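Local coordinates for protein fructose transport system repressor FruR (Pseudomonas putida, PDB 3O74) that probably binds DNA as a LacI-family regulator that represses or activates transcription, with fructose 1-phosphate as its preferred effector, at residues 15-20 with 88-93. Sequence-based numbering, arbitrary orientation.
Sequences PSYARI and IDRRLD. With GOL (glycerol), chain D.
Glycerol O1 is gripped from three directions, by Tyr17 from the helical segment 15-20 and by Asp89 and Arg90 from the loop that follows strand 85-88. The site lies between the two lobes of the periplasmic-binding-protein-like fold of LacI-family regulators, where the sugar effector is expected; the glycerol, probably from the crystallisation liquor, may mimic part of it. Tyr17 OH donates a hydrogen bond to O1 at 2.9 Å, and O1 in turn donates one to Asp89 OD1, also at 2.9 Å. Arg90 NE adds an almost straight bond of 3.0 Å (170° at the hydrogen), with O1 in the guanidinium plane, while NH2 reaches glycerol O2 only weakly. The extended chain of Arg90 from CG to NE brings the NE edge of the guanidinium to the ligand, and its NH1, salt-bridged to Asp42 and hydrogen-bonded to Ser66 O, probably fixes the rotation of the group. Asp89 CG stands anti to the backbone N (chi1 -171°), which directs the carboxylate across the tyrosine; ring and carboxylate planes are 50° apart. Ser188 OG is also hydrogen-bonded to the glycerol. Beside this polar cluster, the helix and the end of the strand meet through the gamma-methyls of two isoleucines, Ile20 CG2 lying 4.2 Å from Ile88 CG2.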
ATOM      1  N   PRO B  15      -3.922   0.233  -1.604  1.00 36.78           N
ATOM      2  CA  PRO B  15      -2.969  -0.196  -2.635  1.00 35.68           C
ATOM      3  C   PRO B  15      -3.191   0.476  -3.987  1.00 31.77           C
ATOM      4  O   PRO B  15      -2.242   0.622  -4.757  1.00 32.29           O
ATOM      5  CB  PRO B  15      -3.231  -1.701  -2.748  1.00 39.71           C
ATOM      6  CG  PRO B  15      -3.839  -2.081  -1.451  1.00 43.12           C
ATOM      7  CD  PRO B  15      -4.669  -0.904  -1.041  1.00 41.46           C
ATOM      8  N   SER B  16      -4.427   0.872  -4.275  1.00 31.12           N
ATOM      9  CA  SER B  16      -4.727   1.541  -5.536  1.00 29.43           C
ATOM     10  C   SER B  16      -4.133   2.944  -5.581  1.00 29.88           C
ATOM     11  O   SER B  16      -3.569   3.357  -6.593  1.00 32.28           O
ATOM     12  CB  SER B  16      -6.237   1.594  -5.773  1.00 35.49           C
ATOM     13  OG  SER B  16      -6.764   0.291  -5.932  1.00 39.32           O
ATOM     14  N   TYR B  17      -4.254   3.678  -4.480  1.00 23.80           N
ATOM     15  CA  TYR B  17      -3.647   4.998  -4.414  1.00 25.41           C
ATOM     16  C   TYR B  17      -2.121   4.908  -4.467  1.00 25.40           C
ATOM     17  O   TYR B  17      -1.473   5.726  -5.114  1.00 25.63           O
ATOM     18  CB  TYR B  17      -4.128   5.764  -3.181  1.00 27.27           C
ATOM     19  CG  TYR B  17      -5.560   6.236  -3.301  1.00 32.32           C
ATOM     20  CD1 TYR B  17      -5.951   7.062  -4.347  1.00 30.06           C
ATOM     21  CD2 TYR B  17      -6.521   5.861  -2.370  1.00 34.36           C
ATOM     22  CE1 TYR B  17      -7.264   7.502  -4.465  1.00 33.35           C
ATOM     23  CE2 TYR B  17      -7.835   6.295  -2.481  1.00 37.15           C
ATOM     24  CZ  TYR B  17      -8.199   7.113  -3.530  1.00 36.39           C
ATOM     25  OH  TYR B  17      -9.501   7.548  -3.645  1.00 36.63           O
ATOM     26  N   ALA B  18      -1.556   3.904  -3.800  1.00 29.51           N
ATOM     27  CA  ALA B  18      -0.109   3.690  -3.823  1.00 28.36           C
ATOM     28  C   ALA B  18       0.381   3.388  -5.239  1.00 25.56           C
ATOM     29  O   ALA B  18       1.394   3.928  -5.689  1.00 27.85           O
ATOM     30  CB  ALA B  18       0.281   2.565  -2.867  1.00 24.65           C
ATOM     31  N   ARG B  19      -0.347   2.524  -5.937  1.00 23.16           N
ATOM     32  CA  ARG B  19      -0.006   2.169  -7.304  1.00 28.07           C
ATOM     33  C   ARG B  19      -0.073   3.389  -8.221  1.00 26.92           C
ATOM     34  O   ARG B  19       0.842   3.645  -9.007  1.00 26.48           O
ATOM     35  CB  ARG B  19      -0.937   1.074  -7.819  1.00 39.00           C
ATOM     36  CG  ARG B  19      -0.788   0.804  -9.303  1.00 53.06           C
ATOM     37  CD  ARG B  19       0.368  -0.129  -9.601  1.00 63.50           C
ATOM     38  NE  ARG B  19       0.090  -1.484  -9.141  1.00 72.35           N
ATOM     39  CZ  ARG B  19       0.228  -2.571  -9.894  1.00 77.28           C
ATOM     40  NH1 ARG B  19       0.651  -2.462 -11.146  1.00 76.35           N
ATOM     41  NH2 ARG B  19      -0.051  -3.766  -9.391  1.00 79.64           N
ATOM     42  N   ILE B  20      -1.153   4.152  -8.108  1.00 25.51           N
ATOM     43  CA  ILE B  20      -1.293   5.369  -8.893  1.00 26.23           C
ATOM     44  C   ILE B  20      -0.182   6.360  -8.552  1.00 25.56           C
ATOM     45  O   ILE B  20       0.451   6.925  -9.441  1.00 26.53           O
ATOM     46  CB  ILE B  20      -2.674   6.022  -8.678  1.00 24.78           C
ATOM     47  CG1 ILE B  20      -3.774   5.150  -9.292  1.00 27.84           C
ATOM     48  CG2 ILE B  20      -2.699   7.417  -9.282  1.00 22.03           C
ATOM     49  CD1 ILE B  20      -5.188   5.610  -8.958  1.00 29.26           C
ATOM     50  N   ILE B  88      -8.118  13.047  -9.084  1.00 19.73           N
ATOM     51  CA  ILE B  88      -7.850  11.650  -9.391  1.00 18.19           C
ATOM     52  C   ILE B  88      -8.779  10.747  -8.588  1.00 20.19           C
ATOM     53  O   ILE B  88      -8.907  10.900  -7.371  1.00 22.70           O
ATOM     54  CB  ILE B  88      -6.380  11.274  -9.081  1.00 23.71           C
ATOM     55  CG1 ILE B  88      -5.432  11.972 -10.054  1.00 20.81           C
ATOM     56  CG2 ILE B  88      -6.185   9.769  -9.148  1.00 25.56           C
ATOM     57  CD1 ILE B  88      -3.974  11.540  -9.909  1.00 21.71           C
ATOM     58  N   ASP B  89      -9.427   9.813  -9.280  1.00 19.26           N
ATOM     59  CA  ASP B  89     -10.321   8.835  -8.653  1.00 23.07           C
ATOM     60  C   ASP B  89     -11.622   9.453  -8.141  1.00 22.27           C
ATOM     61  O   ASP B  89     -12.707   8.972  -8.454  1.00 32.03           O
ATOM     62  CB  ASP B  89      -9.603   8.083  -7.526  1.00 31.34           C
ATOM     63  CG  ASP B  89     -10.414   6.915  -6.991  1.00 51.13           C
ATOM     64  OD1 ASP B  89     -11.500   7.151  -6.421  1.00 61.46           O
ATOM     65  OD2 ASP B  89      -9.966   5.758  -7.137  1.00 55.49           O
ATOM     66  N   ARG B  90     -11.514  10.515  -7.354  1.00 23.10           N
ATOM     67  CA  ARG B  90     -12.694  11.228  -6.894  1.00 23.92           C
ATOM     68  C   ARG B  90     -12.828  12.553  -7.637  1.00 24.37           C
ATOM     69  O   ARG B  90     -11.995  13.438  -7.495  1.00 19.53           O
ATOM     70  CB  ARG B  90     -12.616  11.463  -5.391  1.00 22.28           C
ATOM     71  CG  ARG B  90     -12.454  10.196  -4.575  1.00 22.13           C
ATOM     72  CD  ARG B  90     -12.389  10.542  -3.114  1.00 27.41           C
ATOM     73  NE  ARG B  90     -12.177   9.377  -2.269  1.00 23.73           N
ATOM     74  CZ  ARG B  90     -12.049   9.451  -0.951  1.00 23.00           C
ATOM     75  NH1 ARG B  90     -12.114  10.633  -0.358  1.00 22.23           N
ATOM     76  NH2 ARG B  90     -11.856   8.354  -0.229  1.00 23.44           N
ATOM     77  N   ARG B  91     -13.890  12.679  -8.424  1.00 25.66           N
ATOM     78  CA  ARG B  91     -14.063  13.826  -9.305  1.00 19.70           C
ATOM     79  C   ARG B  91     -14.222  15.134  -8.538  1.00 15.42           C
ATOM     80  O   ARG B  91     -14.784  15.166  -7.445  1.00 23.52           O
ATOM     81  CB  ARG B  91     -15.286  13.624 -10.205  1.00 22.06           C
ATOM     82  CG  ARG B  91     -16.615  13.731  -9.466  1.00 27.25           C
ATOM     83  CD  ARG B  91     -17.763  13.954 -10.436  1.00 28.72           C
ATOM     84  NE  ARG B  91     -17.934  12.827 -11.347  1.00 29.75           N
ATOM     85  CZ  ARG B  91     -18.587  12.892 -12.502  1.00 32.66           C
ATOM     86  NH1 ARG B  91     -19.127  14.038 -12.899  1.00 31.86           N
ATOM     87  NH2 ARG B  91     -18.694  11.813 -13.264  1.00 31.10           N
ATOM     88  N   LEU B  92     -13.710  16.214  -9.113  1.00 17.55           N
ATOM     89  CA  LEU B  92     -14.092  17.544  -8.666  1.00 19.64           C
ATOM     90  C   LEU B  92     -15.116  18.111  -9.660  1.00 25.15           C
ATOM     91  O   LEU B  92     -15.424  17.476 -10.667  1.00 24.02           O
ATOM     92  CB  LEU B  92     -12.870  18.451  -8.534  1.00 22.50           C
ATOM     93  CG  LEU B  92     -11.891  18.111  -7.398  1.00 22.39           C
ATOM     94  CD1 LEU B  92     -10.610  18.934  -7.487  1.00 24.19           C
ATOM     95  CD2 LEU B  92     -12.550  18.299  -6.037  1.00 21.24           C
ATOM     96  N   ASP B  93     -15.631  19.300  -9.374  1.00 22.47           N
ATOM     97  CA  ASP B  93     -16.702  19.907 -10.170  1.00 21.56           C
ATOM     98  C   ASP B  93     -16.385  19.889 -11.671  1.00 17.56           C
ATOM     99  O   ASP B  93     -15.432  20.519 -12.118  1.00 20.17           O
ATOM    100  CB  ASP B  93     -16.930  21.340  -9.680  1.00 27.55           C
ATOM    101  CG  ASP B  93     -18.052  22.051 -10.414  1.00 33.52           C
ATOM    102  OD1 ASP B  93     -18.674  21.452 -11.317  1.00 31.29           O
ATOM    103  OD2 ASP B  93     -18.305  23.225 -10.076  1.00 31.86           O
TER
HETATM  104  C1  GOL D 332     -13.039   5.587  -3.384  1.00 36.71           C
HETATM  105  O1  GOL D 332     -12.330   6.769  -3.667  1.00 32.37           O
HETATM  106  C2  GOL D 332     -12.327   4.807  -2.283  1.00 38.52           C
HETATM  107  O2  GOL D 332     -11.161   5.496  -1.873  1.00 33.04           O
HETATM  108  C3  GOL D 332     -11.973   3.416  -2.795  1.00 39.24           C
HETATM  109  O3  GOL D 332     -11.451   2.651  -1.737  1.00 42.27           O